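Local structure of Alpha/beta hydrolase (Enterobacter asburiae, 6KMO) at residues A71-K76 with K88-E93; L99-F104 with A132-D137. The protein probably hydrolyses carboxylic ester bonds, as an esterase or lipase of the alpha/beta hydrolase superfamily. The protein carries 2 engineered substitutions. All coordinates share one frame; numbering follows the deposited sequence.

Contact 1 of 2, residues A71-K76 with K88-E93; sequences AQVSEK and KIVKPE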
ATOM      1  N   ALA A  71      -2.756  -8.238  23.172  1.00  9.69           N
ATOM      2  CA  ALA A  71      -1.705  -7.255  23.396  1.00  9.14           C
ATOM      3  C   ALA A  71      -1.678  -6.943  24.884  1.00 11.20           C
ATOM      4  O   ALA A  71      -2.627  -7.254  25.612  1.00 15.42           O
ATOM      5  CB  ALA A  71      -1.965  -5.967  22.606  1.00  9.29           C
ATOM      6  N   GLN A  72      -0.597  -6.315  25.323  1.00  9.90           N
ATOM      7  CA  GLN A  72      -0.453  -5.847  26.695  1.00 12.64           C
ATOM      8  C   GLN A  72      -0.681  -4.341  26.742  1.00 11.07           C
ATOM      9  O   GLN A  72      -0.099  -3.601  25.938  1.00 12.25           O
ATOM     10  CB  GLN A  72       0.972  -6.082  27.192  1.00 15.28           C
ATOM     11  CG  GLN A  72       1.488  -7.490  27.198  1.00 24.20           C
ATOM     12  CD  GLN A  72       2.966  -7.533  27.562  1.00 25.31           C
ATOM     13  OE1 GLN A  72       3.530  -6.550  28.050  1.00 26.94           O
ATOM     14  NE2 GLN A  72       3.598  -8.674  27.328  1.00 31.76           N
ATOM     15  N   VAL A  73      -1.485  -3.878  27.690  1.00 10.16           N
ATOM     16  CA  VAL A  73      -1.777  -2.457  27.850  1.00  9.84           C
ATOM     17  C   VAL A  73      -1.419  -2.015  29.263  1.00 11.75           C
ATOM     18  O   VAL A  73      -1.777  -2.691  30.244  1.00 12.69           O
ATOM     19  CB  VAL A  73      -3.245  -2.131  27.531  1.00 11.28           C
ATOM     20  CG1 VAL A  73      -3.495  -0.648  27.712  1.00 12.65           C
ATOM     21  CG2 VAL A  73      -3.598  -2.582  26.122  1.00 11.57           C
ATOM     22  N   SER A  74      -0.726  -0.889  29.369  1.00 10.65           N
ATOM     23  CA  SER A  74      -0.407  -0.278  30.647  1.00  8.81           C
ATOM     24  C   SER A  74      -0.575   1.230  30.538  1.00 10.96           C
ATOM     25  O   SER A  74      -0.876   1.773  29.465  1.00 10.29           O
ATOM     26  CB  SER A  74       1.004  -0.644  31.106  1.00 12.98           C
ATOM     27  OG  SER A  74       1.983  -0.198  30.189  1.00 14.60           O
ATOM     28  N   GLU A  75      -0.392   1.921  31.659  1.00 12.41           N
ATOM     29  CA  GLU A  75      -0.646   3.343  31.741  1.00 11.44           C
ATOM     30  C   GLU A  75       0.467   4.024  32.509  1.00 13.24           C
ATOM     31  O   GLU A  75       1.096   3.427  33.391  1.00 13.87           O
ATOM     32  CB  GLU A  75      -1.982   3.620  32.416  1.00 19.33           C
ATOM     33  CG  GLU A  75      -2.338   5.091  32.504  1.00 33.05           C
ATOM     34  CD  GLU A  75      -3.720   5.315  33.090  1.00 54.34           C
ATOM     35  OE1 GLU A  75      -3.884   6.259  33.897  1.00 49.74           O
ATOM     36  OE2 GLU A  75      -4.639   4.540  32.744  1.00 59.88           O
ATOM     37  N   LYS A  76       0.723   5.275  32.161  1.00 11.37           N
ATOM     38  CA  LYS A  76       1.680   6.088  32.898  1.00 11.27           C
ATOM     39  C   LYS A  76       1.287   7.539  32.725  1.00 11.61           C
ATOM     40  O   LYS A  76       0.996   7.971  31.606  1.00 11.71           O
ATOM     41  CB  LYS A  76       3.093   5.892  32.372  1.00 14.51           C
ATOM     42  CG  LYS A  76       4.158   6.691  33.142  1.00 20.50           C
ATOM     43  CD  LYS A  76       5.483   5.936  33.189  1.00 22.72           C
ATOM     44  CE  LYS A  76       6.570   6.724  33.880  1.00 22.88           C
ATOM     45  NZ  LYS A  76       6.590   6.469  35.347  1.00 19.23           N
ATOM     46  N   LYS A  88      -1.022   5.865  27.378  1.00  7.77           N
ATOM     47  CA  LYS A  88      -1.369   4.453  27.361  1.00  7.92           C
ATOM     48  C   LYS A  88      -0.328   3.754  26.509  1.00  9.33           C
ATOM     49  O   LYS A  88      -0.051   4.197  25.391  1.00  9.02           O
ATOM     50  CB  LYS A  88      -2.770   4.208  26.798  1.00  9.13           C
ATOM     51  CG  LYS A  88      -3.893   4.813  27.643  1.00 12.16           C
ATOM     52  CD  LYS A  88      -4.059   4.078  28.964  1.00 18.26           C
ATOM     53  CE  LYS A  88      -5.064   2.972  28.838  1.00 23.04           C
ATOM     54  NZ  LYS A  88      -5.497   2.453  30.171  1.00 32.19           N
ATOM     55  N   ILE A  89       0.265   2.684  27.027  1.00  8.15           N
ATOM     56  CA  ILE A  89       1.373   1.993  26.385  1.00  8.23           C
ATOM     57  C   ILE A  89       0.889   0.613  25.975  1.00  8.84           C
ATOM     58  O   ILE A  89       0.355  -0.135  26.801  1.00 10.25           O
ATOM     59  CB  ILE A  89       2.599   1.914  27.308  1.00  9.82           C
ATOM     60  CG1 ILE A  89       3.039   3.323  27.720  1.00 13.17           C
ATOM     61  CG2 ILE A  89       3.760   1.220  26.625  1.00 10.50           C
ATOM     62  CD1 ILE A  89       2.799   3.653  29.140  1.00 17.67           C
ATOM     63  N   VAL A  90       1.036   0.280  24.703  1.00  7.83           N
ATOM     64  CA  VAL A  90       0.549  -0.983  24.158  1.00  7.12           C
ATOM     65  C   VAL A  90       1.738  -1.737  23.587  1.00  7.69           C
ATOM     66  O   VAL A  90       2.525  -1.177  22.815  1.00  8.47           O
ATOM     67  CB  VAL A  90      -0.537  -0.759  23.091  1.00  7.79           C
ATOM     68  CG1 VAL A  90      -1.104  -2.082  22.614  1.00  7.51           C
ATOM     69  CG2 VAL A  90      -1.652   0.139  23.629  1.00  7.51           C
ATOM     70  N   LYS A  91       1.895  -2.996  23.985  1.00  8.56           N
ATOM     71  CA  LYS A  91       3.004  -3.829  23.554  1.00  7.73           C
ATOM     72  C   LYS A  91       2.494  -5.170  23.060  1.00  8.42           C
ATOM     73  O   LYS A  91       1.382  -5.587  23.400  1.00 10.14           O
ATOM     74  CB  LYS A  91       3.976  -4.059  24.723  1.00 10.10           C
ATOM     75  CG  LYS A  91       4.612  -2.805  25.245  1.00  8.77           C
ATOM     76  CD  LYS A  91       5.578  -3.113  26.381  1.00  9.32           C
ATOM     77  CE  LYS A  91       6.095  -1.824  26.990  1.00 12.77           C
ATOM     78  NZ  LYS A  91       7.094  -2.084  28.077  1.00 13.11           N
ATOM     79  N   PRO A  92       3.286  -5.875  22.249  1.00  8.74           N
ATOM     80  CA  PRO A  92       2.893  -7.226  21.836  1.00 10.41           C
ATOM     81  C   PRO A  92       2.681  -8.112  23.054  1.00 14.02           C
ATOM     82  O   PRO A  92       3.311  -7.922  24.101  1.00 14.14           O
ATOM     83  CB  PRO A  92       4.086  -7.696  20.989  1.00 10.78           C
ATOM     84  CG  PRO A  92       4.737  -6.419  20.519  1.00 11.76           C
ATOM     85  CD  PRO A  92       4.571  -5.461  21.659  1.00  9.04           C
ATOM     86  N   GLU A  93       1.810  -9.110  22.876  1.00 14.04           N
ATOM     87  CA  GLU A  93       1.318  -9.906  23.989  1.00 23.80           C
ATOM     88  C   GLU A  93       2.457 -10.559  24.744  1.00 24.89           C
ATOM     89  O   GLU A  93       2.418 -10.653  25.976  1.00 31.13           O
ATOM     90  CB  GLU A  93       0.360 -10.978  23.460  1.00 27.41           C
ATOM     91  CG  GLU A  93      -0.068 -12.022  24.481  1.00 34.90           C
ATOM     92  CD  GLU A  93      -0.902 -13.136  23.868  1.00 42.14           C
ATOM     93  OE1 GLU A  93      -1.756 -13.698  24.587  1.00 56.10           O
ATOM     94  OE2 GLU A  93      -0.701 -13.456  22.674  1.00 39.83           O
TER
HETATM   95  O   HOH W   1       2.210  -2.087  28.021  1.00 17.08           O

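Contact 2 of 2, residues L99-F104 with A132-D137; sequences LPAFMF and AAVYVD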
ATOM      1  N   LEU A  99      11.927  -2.501  23.708  1.00 12.14           N
ATOM      2  CA  LEU A  99      11.376  -2.406  22.368  1.00 10.40           C
ATOM      3  C   LEU A  99      11.576  -0.999  21.824  1.00  7.60           C
ATOM      4  O   LEU A  99      11.591  -0.035  22.585  1.00  9.98           O
ATOM      5  CB  LEU A  99       9.871  -2.672  22.398  1.00 11.05           C
ATOM      6  CG  LEU A  99       9.455  -4.090  22.750  1.00 13.47           C
ATOM      7  CD1 LEU A  99       7.949  -4.116  22.983  1.00 17.05           C
ATOM      8  CD2 LEU A  99       9.876  -5.054  21.688  1.00 13.50           C
ATOM      9  N   PRO A 100      11.689  -0.844  20.513  1.00  8.01           N
ATOM     10  CA  PRO A 100      11.483   0.479  19.925  1.00  8.08           C
ATOM     11  C   PRO A 100      10.019   0.846  20.071  1.00  6.78           C
ATOM     12  O   PRO A 100       9.175   0.028  20.432  1.00  7.93           O
ATOM     13  CB  PRO A 100      11.864   0.271  18.460  1.00  7.87           C
ATOM     14  CG  PRO A 100      11.450  -1.123  18.192  1.00 10.15           C
ATOM     15  CD  PRO A 100      11.676  -1.902  19.484  1.00 10.75           C
ATOM     16  N   ALA A 101       9.713   2.107  19.780  1.00  7.71           N
ATOM     17  CA  ALA A 101       8.364   2.595  20.020  1.00  7.04           C
ATOM     18  C   ALA A 101       7.918   3.556  18.930  1.00  7.40           C
ATOM     19  O   ALA A 101       8.727   4.133  18.181  1.00  7.66           O
ATOM     20  CB  ALA A 101       8.255   3.291  21.384  1.00  9.63           C
ATOM     21  N   PHE A 102       6.602   3.747  18.879  1.00  6.85           N
ATOM     22  CA  PHE A 102       6.011   4.847  18.138  1.00  6.12           C
ATOM     23  C   PHE A 102       5.018   5.578  19.029  1.00  6.22           C
ATOM     24  O   PHE A 102       4.235   4.952  19.752  1.00  6.70           O
ATOM     25  CB  PHE A 102       5.347   4.429  16.810  1.00  6.80           C
ATOM     26  CG  PHE A 102       4.287   3.379  16.925  1.00  7.65           C
ATOM     27  CD1 PHE A 102       2.946   3.712  16.965  1.00  6.65           C
ATOM     28  CD2 PHE A 102       4.627   2.039  16.906  1.00  9.12           C
ATOM     29  CE1 PHE A 102       1.976   2.735  17.017  1.00  7.28           C
ATOM     30  CE2 PHE A 102       3.655   1.056  16.953  1.00  9.20           C
ATOM     31  CZ  PHE A 102       2.328   1.403  17.026  1.00  7.61           C
ATOM     32  N   MET A 103       5.040   6.898  18.972  1.00  5.33           N
ATOM     33  CA  MET A 103       3.958   7.687  19.544  1.00  5.81           C
ATOM     34  C   MET A 103       2.716   7.448  18.700  1.00  5.86           C
ATOM     35  O   MET A 103       2.806   7.239  17.482  1.00  6.34           O
ATOM     36  CB  MET A 103       4.316   9.172  19.537  1.00  6.02           C
ATOM     37  CG  MET A 103       5.695   9.490  20.125  1.00  5.74           C
ATOM     38  SD  MET A 103       6.033   8.909  21.875  1.00  1.59           S
ATOM     39  CE  MET A 103       4.692   9.814  22.725  1.00  9.40           C
ATOM     40  N   PHE A 104       1.554   7.452  19.351  1.00  6.17           N
ATOM     41  CA  PHE A 104       0.289   7.274  18.657  1.00  5.93           C
ATOM     42  C   PHE A 104      -0.636   8.441  18.959  1.00  6.09           C
ATOM     43  O   PHE A 104      -1.017   8.652  20.119  1.00  6.26           O
ATOM     44  CB  PHE A 104      -0.416   5.949  18.954  1.00  5.92           C
ATOM     45  CG  PHE A 104      -1.617   5.765  18.072  1.00  6.19           C
ATOM     46  CD1 PHE A 104      -1.488   5.226  16.808  1.00  6.73           C
ATOM     47  CD2 PHE A 104      -2.849   6.266  18.458  1.00  5.85           C
ATOM     48  CE1 PHE A 104      -2.572   5.142  15.959  1.00  6.80           C
ATOM     49  CE2 PHE A 104      -3.927   6.200  17.621  1.00  6.18           C
ATOM     50  CZ  PHE A 104      -3.797   5.632  16.363  1.00  6.00           C
ATOM     51  N   ALA A 132       6.358  -0.959  20.537  1.00  6.93           N
ATOM     52  CA  ALA A 132       5.428  -0.415  21.509  1.00  6.79           C
ATOM     53  C   ALA A 132       4.780   0.859  20.989  1.00  9.45           C
ATOM     54  O   ALA A 132       5.439   1.693  20.363  1.00  9.88           O
ATOM     55  CB  ALA A 132       6.151  -0.087  22.817  1.00  8.34           C
ATOM     56  N   ALA A 133       3.488   1.004  21.248  1.00  6.99           N
ATOM     57  CA  ALA A 133       2.771   2.246  20.985  1.00  6.61           C
ATOM     58  C   ALA A 133       2.640   3.052  22.264  1.00  6.38           C
ATOM     59  O   ALA A 133       2.323   2.504  23.325  1.00  7.33           O
ATOM     60  CB  ALA A 133       1.367   1.965  20.445  1.00  8.21           C
ATOM     61  N   VAL A 134       2.841   4.353  22.162  1.00  6.21           N
ATOM     62  CA  VAL A 134       2.641   5.274  23.276  1.00  6.72           C
ATOM     63  C   VAL A 134       1.544   6.253  22.866  1.00  6.56           C
ATOM     64  O   VAL A 134       1.801   7.276  22.213  1.00  6.71           O
ATOM     65  CB  VAL A 134       3.924   6.001  23.686  1.00  7.02           C
ATOM     66  CG1 VAL A 134       3.675   6.874  24.912  1.00  7.01           C
ATOM     67  CG2 VAL A 134       5.046   4.991  23.927  1.00  8.39           C
ATOM     68  N   TYR A 135       0.311   5.925  23.233  1.00  6.72           N
ATOM     69  CA  TYR A 135      -0.835   6.798  23.010  1.00  5.92           C
ATOM     70  C   TYR A 135      -0.750   7.992  23.944  1.00  7.04           C
ATOM     71  O   TYR A 135      -0.484   7.828  25.135  1.00  6.96           O
ATOM     72  CB  TYR A 135      -2.136   5.996  23.271  1.00  6.72           C
ATOM     73  CG  TYR A 135      -3.361   6.853  23.471  1.00  6.78           C
ATOM     74  CD1 TYR A 135      -4.232   7.100  22.432  1.00  6.64           C
ATOM     75  CD2 TYR A 135      -3.633   7.438  24.698  1.00  7.55           C
ATOM     76  CE1 TYR A 135      -5.338   7.918  22.591  1.00  6.93           C
ATOM     77  CE2 TYR A 135      -4.724   8.269  24.862  1.00  6.38           C
ATOM     78  CZ  TYR A 135      -5.569   8.503  23.809  1.00  7.51           C
ATOM     79  OH  TYR A 135      -6.637   9.348  23.957  1.00  8.41           O
ATOM     80  N   VAL A 136      -0.993   9.198  23.426  1.00  5.65           N
ATOM     81  CA  VAL A 136      -0.971  10.436  24.206  1.00  5.93           C
ATOM     82  C   VAL A 136      -2.406  10.938  24.388  1.00  7.30           C
ATOM     83  O   VAL A 136      -3.118  11.192  23.411  1.00  7.06           O
ATOM     84  CB  VAL A 136      -0.117  11.512  23.513  1.00  7.11           C
ATOM     85  CG1 VAL A 136      -0.109  12.813  24.328  1.00  8.89           C
ATOM     86  CG2 VAL A 136       1.294  11.017  23.312  1.00  7.78           C
ATOM     87  N   ASP A 137      -2.831  11.126  25.638  1.00  7.79           N
ATOM     88  CA  ASP A 137      -4.203  11.573  25.916  1.00  7.07           C
ATOM     89  C   ASP A 137      -4.274  13.101  25.870  1.00  8.06           C
ATOM     90  O   ASP A 137      -4.366  13.789  26.876  1.00  9.89           O
ATOM     91  CB  ASP A 137      -4.681  11.032  27.263  1.00  8.22           C
ATOM     92  CG  ASP A 137      -6.199  10.918  27.358  1.00 13.52           C
ATOM     93  OD1 ASP A 137      -6.882  10.550  26.365  1.00 11.97           O
ATOM     94  OD2 ASP A 137      -6.732  11.158  28.470  1.00 18.32           O
TER
HETATM   95  O   HOH W   2      -3.325  10.111  20.892  1.00  6.82           O

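Contact 1 of 2, residues A71-K76 with K88-E93
The carboxamide of Q72 meets the backbone carbonyl of E93 with its edge: NE2 donates to E93 O at 2.7 Å with an N-H...O angle of 168°, and the oxygen sits 7° out of the amide plane. Seen from the acceptor the approach is steeper, the donor standing 64° above the carbonyl plane of E93. A second bond, to A95 O, also uses NE2. With CG anti to the carbonyl carbon and the chain extended beyond it, the amide reaches past K91. Between these strands, 71-80 and 83-92, the backbone forms an antiparallel beta hairpin at the edge of the sheet within this chain; Q72 with K91 and S74 with I89 are the hydrogen-bonded pairs of this part of it, for example I89 N to S74 O at 2.8 Å. On the face of Q72 and S74, a water bridges S74 OG (2.9 Å) and I89 O, while I89 CD1 packs 3.9 Å from K76 CB. The other face carries V73 beside V90, CG2 to CG2 4.2 Å, and then E75 across K88. K88 folds at chi2 and chi3, which brings NZ to E75 OE2 in a weak, 3.4 Å salt bridge.

Contact 2 of 2, residues L99-F104 with A132-D137
F102 lies against A133: CA of A133 stands 4.0 Å above the ring plane, over its centre, and A133 CB meets ring atom CE1 at 3.6 Å. This overlap follows from chi1 of 56°, which sets CG of F102 between its backbone N and carbonyl carbon and lays the ring over the neighbouring strand. On the opposite face of the sheet, M103 runs beside V134. Bends at chi2 and chi3 bring its methyl CE over to strand 132-136, 3.8 Å from V134 CG1 and 3.7 Å from V136 CG2. Further along, the edge of the F104 ring faces Y135 CD1.

These side chains are held in parallel register by alternating backbone bonds. F102 N gives to A132 O at 2.8 Å, nearly along the C=O axis (172°), and V134 N returns a bond to F102 O. The row weakens toward its end, where V136 N lies 3.4 Å from F104 O. Y135 OH donates to the anti lone pair of D137 OD1 at 2.7 Å, tying the tyrosine ring to the carboxylate two residues on.

The two strands and helix 115-129 form a right-handed beta-alpha-beta crossover of the alpha/beta hydrolase fold. I122 and V126 of that helix pack on A133, and I122 also touches F104, whereas A156, T157 and V160 of helix 148-163 touch M103. F104 additionally touches N179, within a GxSxG sequence (G178, S180, G182) consistent with the nucleophile elbow of this family. Chemically, the contact is an apolar, buried interface in which alternate amides and carbonyls pair between the two strands while others bond to neighbouring strands (A133 to V90, M103 to G175); a water donating to both F104 O and V136 O supplements the weak final bond.

Contact 1 precedes contact 2 along the chain: the hairpin 71-80/83-92 closes before strand 99-105 begins. Their centres are about 9 Å apart, in one mixed eight-stranded sheet. Strand 83-92 is the shared neighbour, antiparallel both to strand 71-80 and to strand 132-136. Probable hydrogen bonds from Y135 N to K88 O (2.8 Å) and A133 N to V90 O (2.9 Å) join the contacts directly. Helix 115-129 spans both, touching V73 as well as A133. The strand order 1-2-4-3-5-6-7-8, with the second strand antiparallel, is that of the alpha/beta hydrolase fold; the two contacts thus build the N-terminal part of its sheet, from a more exposed antiparallel edge to the buried parallel core.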